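Local coordinates for protein putative NADPH:quinone oxidoreductase (Ralstonia eutropha, PDB 3IUP) that binds NADPH and probably uses it to reduce quinones, as a member of the family with an alcohol dehydrogenase GroES-like domain, at residues M163-R168 with F312-K317. Residues are numbered along the deposited sequence; the frame is centred on the assembly and turned at random.
With ACT (acetate ion), chain H; ACT (acetate ion), chain I.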
loop_
_atom_site.group_PDB
_atom_site.type_symbol
_atom_site.label_atom_id
_atom_site.label_comp_id
_atom_site.label_asym_id
_atom_site.label_seq_id
_atom_site.Cartn_x
_atom_site.Cartn_y
_atom_site.Cartn_z
HETATM N N MSE A 163 -16.695 3.785 3.124
HETATM C CA MSE A 163 -15.895 2.678 3.716
HETATM C C MSE A 163 -16.616 1.359 3.535
HETATM O O MSE A 163 -16.006 0.380 3.145
HETATM C CB MSE A 163 -15.642 2.949 5.205
HETATM C CG MSE A 163 -14.805 4.099 5.369
HETATM SE SE MSE A 163 -14.600 4.400 7.323
HETATM C CE MSE A 163 -13.395 5.746 7.152
ATOM N N VAL A 164 -17.906 1.329 3.844
ATOM C CA VAL A 164 -18.702 0.130 3.650
ATOM C C VAL A 164 -18.816 -0.253 2.161
ATOM O O VAL A 164 -18.633 -1.426 1.781
ATOM C CB VAL A 164 -20.063 0.238 4.309
ATOM C CG1 VAL A 164 -20.914 -0.995 3.976
ATOM C CG2 VAL A 164 -19.868 0.418 5.831
ATOM N N GLU A 165 -19.015 0.755 1.332
ATOM C CA GLU A 165 -19.029 0.540 -0.128
ATOM C C GLU A 165 -17.713 -0.049 -0.669
ATOM O O GLU A 165 -17.732 -1.012 -1.421
ATOM C CB GLU A 165 -19.382 1.835 -0.843
ATOM C CG GLU A 165 -19.738 1.620 -2.345
ATOM C CD GLU A 165 -21.230 1.316 -2.536
ATOM O OE1 GLU A 165 -21.961 1.116 -1.554
ATOM O OE2 GLU A 165 -21.660 1.272 -3.703
ATOM N N THR A 166 -16.586 0.527 -0.283
ATOM C CA THR A 166 -15.288 0.033 -0.620
ATOM C C THR A 166 -15.040 -1.382 -0.126
ATOM O O THR A 166 -14.540 -2.172 -0.869
ATOM C CB THR A 166 -14.161 0.951 -0.059
ATOM O OG1 THR A 166 -14.308 2.288 -0.577
ATOM C CG2 THR A 166 -12.800 0.466 -0.463
HETATM N N MSE A 167 -15.382 -1.669 1.129
HETATM C CA MSE A 167 -15.323 -3.018 1.667
HETATM C C MSE A 167 -15.984 -4.038 0.716
HETATM O O MSE A 167 -15.383 -5.070 0.318
HETATM C CB MSE A 167 -16.053 -3.025 3.006
HETATM C CG MSE A 167 -16.102 -4.338 3.718
HETATM SE SE MSE A 167 -17.380 -4.295 5.214
HETATM C CE MSE A 167 -18.971 -4.568 4.174
ATOM N N ARG A 168 -17.223 -3.742 0.363
ATOM C CA ARG A 168 -17.973 -4.591 -0.559
ATOM C C ARG A 168 -17.380 -4.669 -1.955
ATOM O O ARG A 168 -17.272 -5.752 -2.509
ATOM C CB ARG A 168 -19.399 -4.112 -0.639
ATOM C CG ARG A 168 -20.194 -4.421 0.619
ATOM C CD ARG A 168 -21.462 -3.679 0.674
ATOM N NE ARG A 168 -22.258 -4.166 1.798
ATOM C CZ ARG A 168 -23.211 -3.471 2.397
ATOM N NH1 ARG A 168 -23.547 -2.257 1.970
ATOM N NH2 ARG A 168 -23.845 -4.006 3.423
ATOM N N PHE A 312 -13.700 12.195 -2.739
ATOM C CA PHE A 312 -14.148 12.672 -4.073
ATOM C C PHE A 312 -13.784 11.709 -5.197
ATOM O O PHE A 312 -14.643 11.388 -5.986
ATOM C CB PHE A 312 -13.730 14.105 -4.352
ATOM C CG PHE A 312 -14.688 15.115 -3.772
ATOM C CD1 PHE A 312 -14.900 15.182 -2.406
ATOM C CD2 PHE A 312 -15.387 16.010 -4.600
ATOM C CE1 PHE A 312 -15.776 16.099 -1.854
ATOM C CE2 PHE A 312 -16.270 16.954 -4.051
ATOM C CZ PHE A 312 -16.466 16.986 -2.680
ATOM N N PRO A 313 -12.541 11.241 -5.252
ATOM C CA PRO A 313 -12.225 10.149 -6.191
ATOM C C PRO A 313 -13.137 8.941 -6.020
ATOM O O PRO A 313 -13.512 8.317 -7.001
ATOM C CB PRO A 313 -10.777 9.829 -5.849
ATOM C CG PRO A 313 -10.243 11.108 -5.342
ATOM C CD PRO A 313 -11.341 11.760 -4.600
ATOM N N PHE A 314 -13.525 8.605 -4.783
ATOM C CA PHE A 314 -14.448 7.510 -4.557
ATOM C C PHE A 314 -15.855 7.723 -5.136
ATOM O O PHE A 314 -16.388 6.850 -5.795
ATOM C CB PHE A 314 -14.498 7.142 -3.043
ATOM C CG PHE A 314 -15.693 6.326 -2.668
ATOM C CD1 PHE A 314 -15.709 4.977 -2.817
ATOM C CD2 PHE A 314 -16.827 6.940 -2.219
ATOM C CE1 PHE A 314 -16.834 4.262 -2.477
ATOM C CE2 PHE A 314 -17.954 6.240 -1.901
ATOM C CZ PHE A 314 -17.961 4.901 -2.041
ATOM N N LEU A 315 -16.454 8.892 -4.891
ATOM C CA LEU A 315 -17.782 9.208 -5.431
ATOM C C LEU A 315 -17.765 9.175 -6.986
ATOM O O LEU A 315 -18.745 8.743 -7.601
ATOM C CB LEU A 315 -18.256 10.576 -4.949
ATOM C CG LEU A 315 -18.464 10.685 -3.444
ATOM C CD1 LEU A 315 -18.747 12.133 -3.022
ATOM C CD2 LEU A 315 -19.520 9.764 -3.031
ATOM N N GLN A 316 -16.662 9.626 -7.550
ATOM C CA GLN A 316 -16.451 9.656 -8.989
ATOM C C GLN A 316 -16.364 8.207 -9.489
ATOM O O GLN A 316 -16.911 7.879 -10.542
ATOM C CB GLN A 316 -15.184 10.446 -9.333
ATOM N N LYS A 317 -15.732 7.331 -8.718
ATOM C CA LYS A 317 -15.621 5.933 -9.090
ATOM C C LYS A 317 -16.947 5.206 -9.076
ATOM O O LYS A 317 -17.214 4.435 -9.993
ATOM C CB LYS A 317 -14.647 5.213 -8.167
ATOM C CG LYS A 317 -13.793 4.186 -8.859
ATOM C CD LYS A 317 -12.510 3.904 -8.080
ATOM C CE LYS A 317 -12.683 2.807 -7.059
ATOM N NZ LYS A 317 -11.347 2.185 -6.796
HETATM C C ACT H . -23.259 0.985 1.298
HETATM O O ACT H . -24.516 0.947 1.583
HETATM O OXT ACT H . -22.640 -0.078 0.934
HETATM C CH3 ACT H . -22.515 2.275 1.335
HETATM C C ACT I . -26.844 -1.958 3.507
HETATM O O ACT I . -25.695 -1.631 3.919
HETATM O OXT ACT I . -27.068 -3.197 3.448
HETATM C CH3 ACT I . -27.880 -0.943 3.112
#
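Between 163-168 and 312-317, F314 is the one side chain of the second segment that reaches the first, where its ring meets E165 and T166. With CG anti to the backbone N (chi1 163°), the ring reaches outward from its own helix, and its far edge meets the aliphatic part of E165: F314 CZ lies 3.6 Å from E165 CB and 3.7 Å from E165 CG, both near the ring plane. E165 then bends at chi2, which carries the carboxylate away from the phenyl group and turns its plane 83° from the ring. There OE2 forms a salt bridge with R322 of helix 320-332. On the neighbouring flank, T166 OG1 approaches F314 CE1 obliquely at 3.7 Å; this hydroxyl is hydrogen-bonded to G162 O and W309 NE1, and the W309 indole also meets the F314 ring, their planes about 30° apart. The tight part is small, 117 Å² over both segments, and F314 alone bridges the 8.5 Å between its CA and that of T166. By contrast, R168 is exposed on the solvent side, and its guanidinium binds two acetates, probably from the crystallisation liquor. Both terminal nitrogens donate to O of one acetate, R168 NH1 at 3.0 Å, and the same nitrogen makes a weak bond to OXT of the other, while V164 CG1 lies 3.5 Å above the guanidinium plane. M163 and M167, both selenomethionines, pack on strand 175-177, and the F314 side chain comes within about 7 Å of the bound NADPH. The contact joins helices flanking the six-stranded parallel sheet of a Rossmann-type nucleotide-binding domain.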